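DNA polymerase (Pyrobaculum calidifontis, PDB 5MDN) probably catalyses template-directed DNA synthesis, adding deoxyribonucleotides from their triphosphates to a growing DNA strand with release of diphosphate, as a family B polymerase. Local coordinates at residues A[285-290]-A[589-594]; A[318-321]-A[325-328]; A[673-678]-A[744-749]; A[157-162]-A[494-499]. One frame throughout, in Å; residues are numbered along the deposited sequence.

Interactions 1 and 4 both join the exonuclease part of the chain to the polymerase part, at two places whose centres lie 28 Å apart, and along the sequence their segments alternate. Interaction 2 is a local turn between two helices, falling within the sequence spans that both of those contacts close; its Trp320 side chain is about 12 Å from a bound magnesium ion. Interaction 3 lies wholly in the C-terminal part of the polymerase region; its nearest atoms come within about 7 Å of interaction 2 without touching. Interactions 3 and 4, with centres 51 Å apart, sit on opposite sides of the chain's centre. None of the four includes an annotated metal ligand.

Interaction 1: A[285-290]-A[589-594]; sequences FPEIKV and VDKDYE
Glu287 and Lys591 carry this contact by themselves, meeting through a salt bridge in which Lys591 NZ donates to Glu287 OE2 at 3.2 Å. The carboxylate receives the ammonium group on the anti lone pair of OE2, the one directed away from OE1, so the lysine comes from the outer side of the carboxylate and does not straddle both oxygens. Glu287 CG is also near, 3.6 Å from Lys591 NZ, which places the amine beside the bend of the glutamate chain. That bend, at chi2 (113°), swings the carboxylate round to the lysine. Lys591 is bent too, at chi2 and again at chi4, and its long chain bridges backbones whose CA atoms, those of Glu287 and Lys591, remain 11.1 Å apart. Near its root, Lys591 CB lies 3.5 Å above the plane of the Tyr593 ring, toward the rim.

A second, weak ion pair links the ammonium group to Asp615, whose other carboxylate oxygen receives a hydrogen bond from Tyr593 OH. Lys591 NZ thus has two acidic neighbours, which would probably stabilise its positive charge. At the backbone, Asp590 and Lys591 both face Val418, forming a classic beta bulge in strand 588-593. This strand edges the antiparallel sheet of the polymerase palm, as in other family B enzymes, and the surface salt bridge ties it to a loop of the exonuclease domain.

Interaction 2: A[318-321]-A[325-328]; sequences EYWN and KRPT
Glu318 begins the contact with a long salt bridge, its OE2 lying 3.9 Å from Lys325 NZ; Lys315 offers the same oxygen another long, weak ion pair. Tyr319 comes next and has the most surface covered. The extended Lys325 chain crosses its ring at about a right angle, with Lys325 CD over the middle of one face in a CH-pi contact, 4.0 Å from the ring centroid. Lys325 CB sits by Tyr319 CD2, while Thr328 CG2 meets the ring edge in plane, 3.5 Å from Tyr319 CD2. The ring is therefore covered on a face by one residue and met at its rim by another, and Ile311 also touches its side chain.

At Trp320, CG is anti to the backbone N (chi1 179°), which carries the indole to Arg326. The guanidinium stands over the six-membered ring in a cation-pi contact, Arg326 CZ being 4.0 Å from that ring's centroid and 4° off its normal. The two planes are inclined by 51°, with NH1 dipping toward the indole. Trp320 O lies over a face of the same guanidinium, toward its rim. Replacing Arg326 with an alanine would probably uncover the face of the indole over which the guanidinium stands and leave Trp320 without its cationic partner. The whole forms a short connection between the weakly bonded helix 316-320 and the start of the long helix 326-356.

Interaction 3: A[673-678]-A[744-749]; sequences DDLIIW and DYYIEK
Leu675 and Ile677 hold the Tyr746 ring by apolar packing. Leu675 supplies most of it, crossing the tyrosine at a slant, against its CD2-CE2 side: its CB is 3.5 Å from Tyr746 CE2, and both methyl groups follow, with Leu675 CD2 at 3.7 Å from Tyr746 CD2. Ile677 arrives on the CE1 side, where its CD1 meets the ring edge in plane, 4.0 Å from Tyr746 CE1. The isoleucine and tyrosine side chains approach from opposite directions. With Leu675 against CD2 and CE2 and Ile677 by CE1, the ring is met on both of its long sides. On Tyr746, CG is anti to the carbonyl carbon (chi1 -77°), a torsion that directs the ring out from helix 743-756 to Leu675 and Ile677.

Among the polar groups, Tyr746 OH lies 2.7 Å from Leu675 O and also takes part in a weak hydrogen bond with Ile718 N. Strand 716-718 is close to both partners, since Ile677 bonds to Tyr716 through the backbone and Tyr746 packs on Val717.

All three residues that touch across the contact are buried. The ring of the tyrosine has an aliphatic setting, while the weak bond from Ile718 N, with Leu675 O close by, probably helps the buried hydroxyl to be tolerated where helix, loop and strand converge.

Interaction 4: A[157-162]-A[494-499]; sequences EGFPPP and SPEYRL
Phe159 and Pro160 pack against the first turn of helix 495-512, the phenylalanine with CG anti to the carbonyl carbon (chi1 -68°), which sends its ring to the helix. At the N-cap of that helix, Ser494 OG accepts from Tyr497 N at 2.9 Å. Glu496 then meets the far end of the Phe159 ring. Its CB is 4.0 Å from Phe159 CZ, and its carbonyl oxygen is 3.7 Å from Phe159 CE1; the carboxylate is turned away, its plane nearly perpendicular (87°) to the phenyl ring. Almost a turn later, Leu499 makes the main contact. Its CB lies in the plane of the ring, at the edge, 3.7 Å from Phe159 CD1, and its CD1 methyl is 3.4 Å from the same carbon. The other methyl, Leu499 CD2, reaches Pro160 CD at 3.8 Å, so the two branches divide between phenylalanine and proline. An alanine at Phe159 would probably leave a gap beside Leu499 CB and CD1, with Pro160 the main remaining contact.

In the loop, Phe159 O accepts a hydrogen bond from Trp130, while Pro160 rests on Trp4. No hydrogen bond or salt bridge crosses between the segments; exonuclease-region loop and helix meet mainly through apolar side-chain packing, whose hold depends on fit more than on charge.

Interaction 1: A[285-290]-A[589-594]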
loop_
_atom_site.group_PDB
_atom_site.type_symbol
_atom_site.label_atom_id
_atom_site.label_comp_id
_atom_site.label_asym_id
_atom_site.label_seq_id
_atom_site.Cartn_x
_atom_site.Cartn_y
_atom_site.Cartn_z
ATOM N N PHE A 285 0.862 -5.394 -4.273
ATOM C CA PHE A 285 1.392 -6.365 -5.225
ATOM C C PHE A 285 0.291 -7.314 -5.684
ATOM O O PHE A 285 -0.197 -8.131 -4.892
ATOM C CB PHE A 285 2.550 -7.159 -4.615
ATOM C CG PHE A 285 3.693 -6.305 -4.140
ATOM C CD1 PHE A 285 4.049 -5.155 -4.825
ATOM C CD2 PHE A 285 4.423 -6.666 -3.022
ATOM C CE1 PHE A 285 5.104 -4.375 -4.393
ATOM C CE2 PHE A 285 5.479 -5.887 -2.584
ATOM C CZ PHE A 285 5.820 -4.741 -3.273
ATOM N N PRO A 286 -0.124 -7.247 -6.951
ATOM C CA PRO A 286 -1.235 -8.084 -7.419
ATOM C C PRO A 286 -0.865 -9.533 -7.699
ATOM O O PRO A 286 -1.756 -10.321 -8.039
ATOM C CB PRO A 286 -1.662 -7.375 -8.708
ATOM C CG PRO A 286 -0.385 -6.813 -9.238
ATOM C CD PRO A 286 0.400 -6.377 -8.023
ATOM N N GLU A 287 0.410 -9.909 -7.580
ATOM C CA GLU A 287 0.840 -11.261 -7.921
ATOM C C GLU A 287 0.642 -12.269 -6.790
ATOM O O GLU A 287 0.544 -13.469 -7.065
ATOM C CB GLU A 287 2.316 -11.253 -8.329
ATOM C CG GLU A 287 2.682 -10.204 -9.368
ATOM C CD GLU A 287 3.598 -9.133 -8.803
ATOM O OE1 GLU A 287 3.148 -8.365 -7.929
ATOM O OE2 GLU A 287 4.772 -9.068 -9.224
ATOM N N ILE A 288 0.580 -11.815 -5.536
ATOM C CA ILE A 288 0.815 -12.715 -4.409
ATOM C C ILE A 288 -0.449 -13.488 -4.033
ATOM O O ILE A 288 -0.377 -14.667 -3.666
ATOM C CB ILE A 288 1.369 -11.916 -3.216
ATOM C CG1 ILE A 288 2.628 -11.139 -3.621
ATOM C CG2 ILE A 288 1.643 -12.841 -2.037
ATOM C CD1 ILE A 288 3.931 -11.820 -3.248
ATOM N N LYS A 289 -1.613 -12.831 -4.090
ATOM C CA LYS A 289 -2.930 -13.463 -3.974
ATOM C C LYS A 289 -3.291 -13.893 -2.551
ATOM O O LYS A 289 -4.476 -14.075 -2.247
ATOM C CB LYS A 289 -3.032 -14.657 -4.936
ATOM C CG LYS A 289 -3.372 -15.998 -4.299
ATOM C CD LYS A 289 -4.690 -16.532 -4.835
ATOM C CE LYS A 289 -5.129 -17.773 -4.080
ATOM N NZ LYS A 289 -6.430 -18.298 -4.578
ATOM N N VAL A 290 -2.308 -14.024 -1.661
ATOM C CA VAL A 290 -2.595 -14.485 -0.305
ATOM C C VAL A 290 -2.015 -13.519 0.723
ATOM O O VAL A 290 -2.723 -13.078 1.637
ATOM C CB VAL A 290 -2.072 -15.917 -0.084
ATOM C CG1 VAL A 290 -0.695 -16.092 -0.711
ATOM C CG2 VAL A 290 -2.047 -16.242 1.403
ATOM N N VAL A 589 10.223 -6.247 -20.945
ATOM C CA VAL A 589 9.609 -7.522 -20.597
ATOM C C VAL A 589 9.365 -7.551 -19.095
ATOM O O VAL A 589 10.309 -7.536 -18.297
ATOM C CB VAL A 589 10.488 -8.691 -21.049
ATOM C CG1 VAL A 589 9.923 -9.997 -20.525
ATOM C CG2 VAL A 589 10.589 -8.706 -22.569
ATOM N N ASP A 590 8.091 -7.594 -18.703
ATOM C CA ASP A 590 7.750 -7.601 -17.287
ATOM C C ASP A 590 7.889 -8.997 -16.689
ATOM O O ASP A 590 8.503 -9.166 -15.631
ATOM C CB ASP A 590 6.328 -7.072 -17.081
ATOM C CG ASP A 590 6.059 -6.666 -15.650
ATOM O OD1 ASP A 590 6.932 -6.009 -15.046
ATOM O OD2 ASP A 590 4.978 -7.010 -15.129
ATOM N N LYS A 591 7.334 -10.008 -17.356
ATOM C CA LYS A 591 7.375 -11.375 -16.857
ATOM C C LYS A 591 7.708 -12.330 -17.992
ATOM O O LYS A 591 7.247 -12.149 -19.122
ATOM C CB LYS A 591 6.039 -11.777 -16.215
ATOM C CG LYS A 591 5.684 -10.993 -14.963
ATOM C CD LYS A 591 6.627 -11.315 -13.817
ATOM C CE LYS A 591 6.364 -10.412 -12.622
ATOM N NZ LYS A 591 5.145 -10.828 -11.877
ATOM N N ASP A 592 8.508 -13.348 -17.682
ATOM C CA ASP A 592 8.814 -14.438 -18.607
ATOM C C ASP A 592 8.223 -15.709 -18.006
ATOM O O ASP A 592 8.828 -16.326 -17.122
ATOM C CB ASP A 592 10.320 -14.568 -18.834
ATOM C CG ASP A 592 10.674 -15.683 -19.806
ATOM O OD1 ASP A 592 9.757 -16.224 -20.463
ATOM O OD2 ASP A 592 11.873 -16.017 -19.918
ATOM N N TYR A 593 7.047 -16.099 -18.486
ATOM C CA TYR A 593 6.343 -17.262 -17.964
ATOM C C TYR A 593 6.683 -18.505 -18.778
ATOM O O TYR A 593 6.688 -18.466 -20.012
ATOM C CB TYR A 593 4.834 -17.032 -17.983
ATOM C CG TYR A 593 4.334 -15.998 -17.000
ATOM C CD1 TYR A 593 4.530 -16.158 -15.634
ATOM C CD2 TYR A 593 3.650 -14.873 -17.437
ATOM C CE1 TYR A 593 4.066 -15.218 -14.732
ATOM C CE2 TYR A 593 3.182 -13.929 -16.545
ATOM C CZ TYR A 593 3.393 -14.106 -15.194
ATOM O OH TYR A 593 2.930 -13.167 -14.301
ATOM N N GLU A 594 6.969 -19.604 -18.077
ATOM C CA GLU A 594 7.111 -20.890 -18.749
ATOM C C GLU A 594 5.764 -21.386 -19.264
ATOM O O GLU A 594 5.684 -21.966 -20.353
ATOM C CB GLU A 594 7.738 -21.907 -17.797
ATOM C CG GLU A 594 8.072 -23.243 -18.435
ATOM C CD GLU A 594 8.809 -24.167 -17.485
ATOM O OE1 GLU A 594 9.209 -23.704 -16.396
ATOM O OE2 GLU A 594 8.990 -25.356 -17.825
#

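Interaction 2: A[318-321]-A[325-328]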
loop_
_atom_site.group_PDB
_atom_site.type_symbol
_atom_site.label_atom_id
_atom_site.label_comp_id
_atom_site.label_asym_id
_atom_site.label_seq_id
_atom_site.Cartn_x
_atom_site.Cartn_y
_atom_site.Cartn_z
ATOM N N GLU A 318 -2.185 -23.247 22.478
ATOM C CA GLU A 318 -1.918 -24.669 22.659
ATOM C C GLU A 318 -0.420 -24.942 22.735
ATOM O O GLU A 318 0.033 -25.725 23.580
ATOM C CB GLU A 318 -2.604 -25.462 21.548
ATOM C CG GLU A 318 -2.515 -26.964 21.693
ATOM C CD GLU A 318 -3.603 -27.669 20.904
ATOM O OE1 GLU A 318 -4.764 -27.620 21.367
ATOM O OE2 GLU A 318 -3.318 -28.253 19.838
ATOM N N TYR A 319 0.366 -24.311 21.859
ATOM C CA TYR A 319 1.814 -24.466 21.921
ATOM C C TYR A 319 2.419 -23.757 23.127
ATOM O O TYR A 319 3.572 -24.031 23.477
ATOM C CB TYR A 319 2.460 -23.948 20.634
ATOM C CG TYR A 319 2.309 -24.873 19.441
ATOM C CD1 TYR A 319 1.059 -25.149 18.901
ATOM C CD2 TYR A 319 3.420 -25.468 18.854
ATOM C CE1 TYR A 319 0.920 -25.994 17.813
ATOM C CE2 TYR A 319 3.291 -26.315 17.769
ATOM C CZ TYR A 319 2.039 -26.573 17.252
ATOM O OH TYR A 319 1.908 -27.413 16.171
ATOM N N TRP A 320 1.673 -22.855 23.766
ATOM C CA TRP A 320 2.158 -22.105 24.920
ATOM C C TRP A 320 1.930 -22.844 26.233
ATOM O O TRP A 320 2.776 -22.781 27.131
ATOM C CB TRP A 320 1.484 -20.731 24.962
ATOM C CG TRP A 320 1.872 -19.869 26.126
ATOM C CD1 TRP A 320 1.077 -19.504 27.173
ATOM C CD2 TRP A 320 3.146 -19.253 26.358
ATOM N NE1 TRP A 320 1.774 -18.699 28.040
ATOM C CE2 TRP A 320 3.048 -18.532 27.564
ATOM C CE3 TRP A 320 4.362 -19.248 25.666
ATOM C CZ2 TRP A 320 4.116 -17.809 28.091
ATOM C CZ3 TRP A 320 5.420 -18.526 26.190
ATOM C CH2 TRP A 320 5.290 -17.816 27.390
ATOM N N ASN A 321 0.800 -23.541 26.366
ATOM C CA ASN A 321 0.492 -24.313 27.563
ATOM C C ASN A 321 1.091 -25.716 27.526
ATOM O O ASN A 321 0.680 -26.577 28.315
ATOM C CB ASN A 321 -1.023 -24.393 27.769
ATOM C CG ASN A 321 -1.707 -23.050 27.612
ATOM O OD1 ASN A 321 -2.640 -22.902 26.823
ATOM N ND2 ASN A 321 -1.249 -22.062 28.371
ATOM N N LYS A 325 5.880 -28.013 23.237
ATOM C CA LYS A 325 5.618 -27.231 22.037
ATOM C C LYS A 325 6.057 -25.776 22.157
ATOM O O LYS A 325 5.995 -25.044 21.162
ATOM C CB LYS A 325 4.125 -27.276 21.700
ATOM C CG LYS A 325 3.580 -28.672 21.460
ATOM C CD LYS A 325 2.118 -28.619 21.051
ATOM C CE LYS A 325 1.570 -30.007 20.771
ATOM N NZ LYS A 325 0.099 -29.982 20.542
ATOM N N ARG A 326 6.496 -25.340 23.342
ATOM C CA ARG A 326 6.944 -23.955 23.488
ATOM C C ARG A 326 8.218 -23.670 22.698
ATOM O O ARG A 326 8.268 -22.633 22.013
ATOM C CB ARG A 326 7.101 -23.610 24.973
ATOM C CG ARG A 326 6.565 -22.227 25.349
ATOM C CD ARG A 326 7.012 -21.816 26.747
ATOM N NE ARG A 326 6.225 -22.446 27.806
ATOM C CZ ARG A 326 5.670 -21.786 28.819
ATOM N NH1 ARG A 326 5.826 -20.475 28.924
ATOM N NH2 ARG A 326 4.972 -22.438 29.739
ATOM N N PRO A 327 9.271 -24.500 22.744
ATOM C CA PRO A 327 10.494 -24.153 21.999
ATOM C C PRO A 327 10.299 -24.083 20.493
ATOM O O PRO A 327 11.091 -23.416 19.815
ATOM C CB PRO A 327 11.472 -25.273 22.383
ATOM C CG PRO A 327 10.607 -26.397 22.818
ATOM C CD PRO A 327 9.452 -25.747 23.509
ATOM N N THR A 328 9.280 -24.743 19.944
ATOM C CA THR A 328 8.996 -24.612 18.520
ATOM C C THR A 328 8.103 -23.414 18.228
ATOM O O THR A 328 8.151 -22.872 17.118
ATOM C CB THR A 328 8.371 -25.903 17.971
ATOM O OG1 THR A 328 8.756 -26.076 16.600
ATOM C CG2 THR A 328 6.852 -25.867 18.051
#

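Interaction 3: A[673-678]-A[744-749]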
loop_
_atom_site.group_PDB
_atom_site.type_symbol
_atom_site.label_atom_id
_atom_site.label_comp_id
_atom_site.label_asym_id
_atom_site.label_seq_id
_atom_site.Cartn_x
_atom_site.Cartn_y
_atom_site.Cartn_z
ATOM N N ASP A 673 -7.220 -29.256 11.496
ATOM C CA ASP A 673 -6.992 -27.839 11.213
ATOM C C ASP A 673 -7.372 -27.475 9.783
ATOM O O ASP A 673 -7.877 -26.375 9.527
ATOM C CB ASP A 673 -5.530 -27.483 11.480
ATOM C CG ASP A 673 -5.155 -27.614 12.943
ATOM O OD1 ASP A 673 -6.033 -27.396 13.804
ATOM O OD2 ASP A 673 -3.984 -27.933 13.230
ATOM N N ASP A 674 -7.132 -28.382 8.836
ATOM C CA ASP A 674 -7.427 -28.095 7.438
ATOM C C ASP A 674 -8.925 -28.030 7.155
ATOM O O ASP A 674 -9.318 -27.538 6.091
ATOM C CB ASP A 674 -6.771 -29.146 6.542
ATOM C CG ASP A 674 -5.268 -29.218 6.735
ATOM O OD1 ASP A 674 -4.618 -28.151 6.765
ATOM O OD2 ASP A 674 -4.737 -30.342 6.860
ATOM N N LEU A 675 -9.765 -28.518 8.068
ATOM C CA LEU A 675 -11.206 -28.538 7.854
ATOM C C LEU A 675 -11.933 -27.328 8.435
ATOM O O LEU A 675 -13.129 -27.165 8.171
ATOM C CB LEU A 675 -11.805 -29.821 8.442
ATOM C CG LEU A 675 -11.269 -31.144 7.887
ATOM C CD1 LEU A 675 -12.134 -32.305 8.350
ATOM C CD2 LEU A 675 -11.185 -31.107 6.368
ATOM N N ILE A 676 -11.255 -26.483 9.216
ATOM C CA ILE A 676 -11.912 -25.328 9.824
ATOM C C ILE A 676 -12.222 -24.278 8.764
ATOM O O ILE A 676 -11.409 -24.003 7.871
ATOM C CB ILE A 676 -11.053 -24.743 10.960
ATOM C CG1 ILE A 676 -11.171 -25.590 12.231
ATOM C CG2 ILE A 676 -11.432 -23.299 11.258
ATOM C CD1 ILE A 676 -10.337 -26.825 12.267
ATOM N N ILE A 677 -13.413 -23.690 8.861
ATOM C CA ILE A 677 -13.874 -22.632 7.967
ATOM C C ILE A 677 -13.988 -21.347 8.779
ATOM O O ILE A 677 -14.740 -21.290 9.759
ATOM C CB ILE A 677 -15.218 -22.997 7.317
ATOM C CG1 ILE A 677 -15.129 -24.372 6.646
ATOM C CG2 ILE A 677 -15.631 -21.936 6.313
ATOM C CD1 ILE A 677 -16.462 -24.922 6.197
ATOM N N TRP A 678 -13.245 -20.317 8.377
ATOM C CA TRP A 678 -13.219 -19.057 9.110
ATOM C C TRP A 678 -14.267 -18.078 8.593
ATOM O O TRP A 678 -14.583 -18.039 7.401
ATOM C CB TRP A 678 -11.855 -18.363 9.018
ATOM C CG TRP A 678 -10.666 -19.138 9.481
ATOM C CD1 TRP A 678 -9.629 -19.570 8.708
ATOM C CD2 TRP A 678 -10.389 -19.588 10.812
ATOM N NE1 TRP A 678 -8.714 -20.243 9.475
ATOM C CE2 TRP A 678 -9.159 -20.275 10.770
ATOM C CE3 TRP A 678 -11.058 -19.477 12.035
ATOM C CZ2 TRP A 678 -8.584 -20.846 11.901
ATOM C CZ3 TRP A 678 -10.486 -20.046 13.157
ATOM C CH2 TRP A 678 -9.262 -20.723 13.082
ATOM N N ASP A 744 -18.950 -36.193 3.506
ATOM C CA ASP A 744 -19.763 -35.954 2.318
ATOM C C ASP A 744 -19.940 -34.465 2.047
ATOM O O ASP A 744 -20.108 -34.060 0.892
ATOM C CB ASP A 744 -21.120 -36.635 2.472
ATOM C CG ASP A 744 -21.010 -38.144 2.556
ATOM O OD1 ASP A 744 -19.870 -38.655 2.602
ATOM O OD2 ASP A 744 -22.059 -38.820 2.582
ATOM N N TYR A 745 -19.907 -33.637 3.092
ATOM C CA TYR A 745 -19.950 -32.192 2.897
ATOM C C TYR A 745 -18.672 -31.695 2.231
ATOM O O TYR A 745 -18.720 -30.979 1.223
ATOM C CB TYR A 745 -20.156 -31.502 4.249
ATOM C CG TYR A 745 -20.296 -29.991 4.201
ATOM C CD1 TYR A 745 -19.183 -29.164 4.095
ATOM C CD2 TYR A 745 -21.543 -29.393 4.330
ATOM C CE1 TYR A 745 -19.316 -27.787 4.066
ATOM C CE2 TYR A 745 -21.684 -28.019 4.317
ATOM C CZ TYR A 745 -20.568 -27.221 4.180
ATOM O OH TYR A 745 -20.706 -25.851 4.158
ATOM N N TYR A 746 -17.514 -32.069 2.783
ATOM C CA TYR A 746 -16.247 -31.504 2.334
ATOM C C TYR A 746 -15.815 -31.999 0.959
ATOM O O TYR A 746 -15.038 -31.310 0.292
ATOM C CB TYR A 746 -15.158 -31.797 3.365
ATOM C CG TYR A 746 -15.241 -30.896 4.573
ATOM C CD1 TYR A 746 -15.747 -29.608 4.460
ATOM C CD2 TYR A 746 -14.829 -31.330 5.826
ATOM C CE1 TYR A 746 -15.835 -28.774 5.556
ATOM C CE2 TYR A 746 -14.914 -30.501 6.931
ATOM C CZ TYR A 746 -15.417 -29.224 6.788
ATOM O OH TYR A 746 -15.506 -28.390 7.879
ATOM N N ILE A 747 -16.298 -33.156 0.510
ATOM C CA ILE A 747 -16.006 -33.587 -0.854
ATOM C C ILE A 747 -16.938 -32.915 -1.854
ATOM O O ILE A 747 -16.504 -32.479 -2.926
ATOM C CB ILE A 747 -16.062 -35.122 -0.965
ATOM C CG1 ILE A 747 -14.832 -35.740 -0.299
ATOM C CG2 ILE A 747 -16.163 -35.562 -2.418
ATOM C CD1 ILE A 747 -15.137 -36.580 0.900
ATOM N N GLU A 748 -18.221 -32.790 -1.513
ATOM C CA GLU A 748 -19.205 -32.433 -2.527
ATOM C C GLU A 748 -19.263 -30.938 -2.817
ATOM O O GLU A 748 -19.329 -30.548 -3.987
ATOM C CB GLU A 748 -20.591 -32.932 -2.119
ATOM C CG GLU A 748 -20.732 -34.442 -2.122
ATOM C CD GLU A 748 -22.114 -34.894 -1.701
ATOM O OE1 GLU A 748 -22.942 -34.022 -1.357
ATOM O OE2 GLU A 748 -22.368 -36.119 -1.710
ATOM N N LYS A 749 -19.238 -30.072 -1.804
ATOM C CA LYS A 749 -19.531 -28.670 -2.079
ATOM C C LYS A 749 -18.328 -27.738 -1.991
ATOM O O LYS A 749 -18.512 -26.526 -2.120
ATOM C CB LYS A 749 -20.661 -28.164 -1.176
ATOM C CG LYS A 749 -20.437 -28.246 0.317
ATOM C CD LYS A 749 -21.745 -27.926 1.027
ATOM C CE LYS A 749 -22.224 -26.508 0.736
ATOM N NZ LYS A 749 -21.408 -25.482 1.443
#

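Interaction 4: A[157-162]-A[494-499]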
loop_
_atom_site.group_PDB
_atom_site.type_symbol
_atom_site.label_atom_id
_atom_site.label_comp_id
_atom_site.label_asym_id
_atom_site.label_seq_id
_atom_site.Cartn_x
_atom_site.Cartn_y
_atom_site.Cartn_z
ATOM N N GLU A 157 22.039 16.247 -3.739
ATOM C CA GLU A 157 22.134 14.842 -4.105
ATOM C C GLU A 157 23.095 14.140 -3.158
ATOM O O GLU A 157 24.211 14.614 -2.922
ATOM C CB GLU A 157 22.594 14.698 -5.556
ATOM C CG GLU A 157 21.553 15.114 -6.588
ATOM C CD GLU A 157 20.341 14.194 -6.602
ATOM O OE1 GLU A 157 19.441 14.370 -5.751
ATOM O OE2 GLU A 157 20.293 13.286 -7.460
ATOM N N GLY A 158 22.664 13.009 -2.613
ATOM C CA GLY A 158 23.463 12.312 -1.625
ATOM C C GLY A 158 22.796 11.048 -1.131
ATOM O O GLY A 158 21.565 10.965 -1.070
ATOM N N PHE A 159 23.596 10.059 -0.782
ATOM C CA PHE A 159 23.052 8.764 -0.422
ATOM C C PHE A 159 22.541 8.764 1.016
ATOM O O PHE A 159 23.003 9.551 1.848
ATOM C CB PHE A 159 24.098 7.671 -0.615
ATOM C CG PHE A 159 24.451 7.426 -2.055
ATOM C CD1 PHE A 159 23.716 6.533 -2.827
ATOM C CD2 PHE A 159 25.502 8.105 -2.641
ATOM C CE1 PHE A 159 24.039 6.323 -4.157
ATOM C CE2 PHE A 159 25.831 7.901 -3.962
ATOM C CZ PHE A 159 25.101 7.010 -4.725
ATOM N N PRO A 160 21.575 7.903 1.321
ATOM C CA PRO A 160 21.030 7.864 2.672
ATOM C C PRO A 160 22.107 7.495 3.680
ATOM O O PRO A 160 23.031 6.724 3.370
ATOM C CB PRO A 160 19.950 6.779 2.586
ATOM C CG PRO A 160 19.580 6.734 1.136
ATOM C CD PRO A 160 20.847 7.008 0.403
ATOM N N PRO A 161 22.018 8.027 4.891
ATOM C CA PRO A 161 22.958 7.641 5.939
ATOM C C PRO A 161 22.603 6.274 6.491
ATOM O O PRO A 161 21.506 5.757 6.227
ATOM C CB PRO A 161 22.771 8.740 6.996
ATOM C CG PRO A 161 21.354 9.166 6.832
ATOM C CD PRO A 161 21.008 8.986 5.373
ATOM N N PRO A 162 23.502 5.646 7.245
ATOM C CA PRO A 162 23.140 4.385 7.901
ATOM C C PRO A 162 22.035 4.613 8.921
ATOM O O PRO A 162 22.103 5.531 9.740
ATOM C CB PRO A 162 24.449 3.940 8.564
ATOM C CG PRO A 162 25.242 5.195 8.718
ATOM C CD PRO A 162 24.897 6.029 7.521
ATOM N N SER A 494 27.228 -2.737 -7.317
ATOM C CA SER A 494 27.724 -1.925 -6.222
ATOM C C SER A 494 26.571 -1.460 -5.344
ATOM O O SER A 494 25.417 -1.435 -5.782
ATOM C CB SER A 494 28.490 -0.706 -6.751
ATOM O OG SER A 494 27.635 0.142 -7.494
ATOM N N PRO A 495 26.844 -1.086 -4.091
ATOM C CA PRO A 495 25.786 -0.434 -3.301
ATOM C C PRO A 495 25.327 0.874 -3.919
ATOM O O PRO A 495 24.129 1.178 -3.908
ATOM C CB PRO A 495 26.448 -0.228 -1.930
ATOM C CG PRO A 495 27.916 -0.290 -2.192
ATOM C CD PRO A 495 28.077 -1.279 -3.306
ATOM N N GLU A 496 26.260 1.654 -4.471
ATOM C CA GLU A 496 25.907 2.933 -5.076
ATOM C C GLU A 496 25.036 2.761 -6.316
ATOM O O GLU A 496 24.236 3.647 -6.635
ATOM C CB GLU A 496 27.181 3.705 -5.424
ATOM C CG GLU A 496 28.029 4.087 -4.219
ATOM C CD GLU A 496 29.033 3.012 -3.838
ATOM O OE1 GLU A 496 28.988 1.915 -4.432
ATOM O OE2 GLU A 496 29.864 3.264 -2.940
ATOM N N TYR A 497 25.178 1.639 -7.031
ATOM C CA TYR A 497 24.337 1.401 -8.202
ATOM C C TYR A 497 22.920 1.014 -7.795
ATOM O O TYR A 497 21.945 1.506 -8.376
ATOM C CB TYR A 497 24.957 0.314 -9.086
ATOM C CG TYR A 497 24.203 0.052 -10.377
ATOM C CD1 TYR A 497 23.177 -0.885 -10.434
ATOM C CD2 TYR A 497 24.526 0.739 -11.541
ATOM C CE1 TYR A 497 22.490 -1.123 -11.611
ATOM C CE2 TYR A 497 23.843 0.506 -12.723
ATOM C CZ TYR A 497 22.828 -0.425 -12.753
ATOM O OH TYR A 497 22.149 -0.656 -13.928
ATOM N N ARG A 498 22.789 0.127 -6.806
ATOM C CA ARG A 498 21.471 -0.344 -6.393
ATOM C C ARG A 498 20.640 0.789 -5.803
ATOM O O ARG A 498 19.419 0.840 -5.994
ATOM C CB ARG A 498 21.623 -1.493 -5.398
ATOM C CG ARG A 498 22.189 -2.752 -6.032
ATOM C CD ARG A 498 22.347 -3.883 -5.032
ATOM N NE ARG A 498 23.613 -4.586 -5.219
ATOM C CZ ARG A 498 24.687 -4.425 -4.452
ATOM N NH1 ARG A 498 24.656 -3.583 -3.428
ATOM N NH2 ARG A 498 25.791 -5.111 -4.707
ATOM N N LEU A 499 21.286 1.699 -5.072
ATOM C CA LEU A 499 20.571 2.844 -4.521
ATOM C C LEU A 499 20.032 3.734 -5.633
ATOM O O LEU A 499 18.888 4.197 -5.568
ATOM C CB LEU A 499 21.490 3.639 -3.596
ATOM C CG LEU A 499 21.743 3.038 -2.214
ATOM C CD1 LEU A 499 23.151 3.361 -1.780
ATOM C CD2 LEU A 499 20.744 3.583 -1.211
#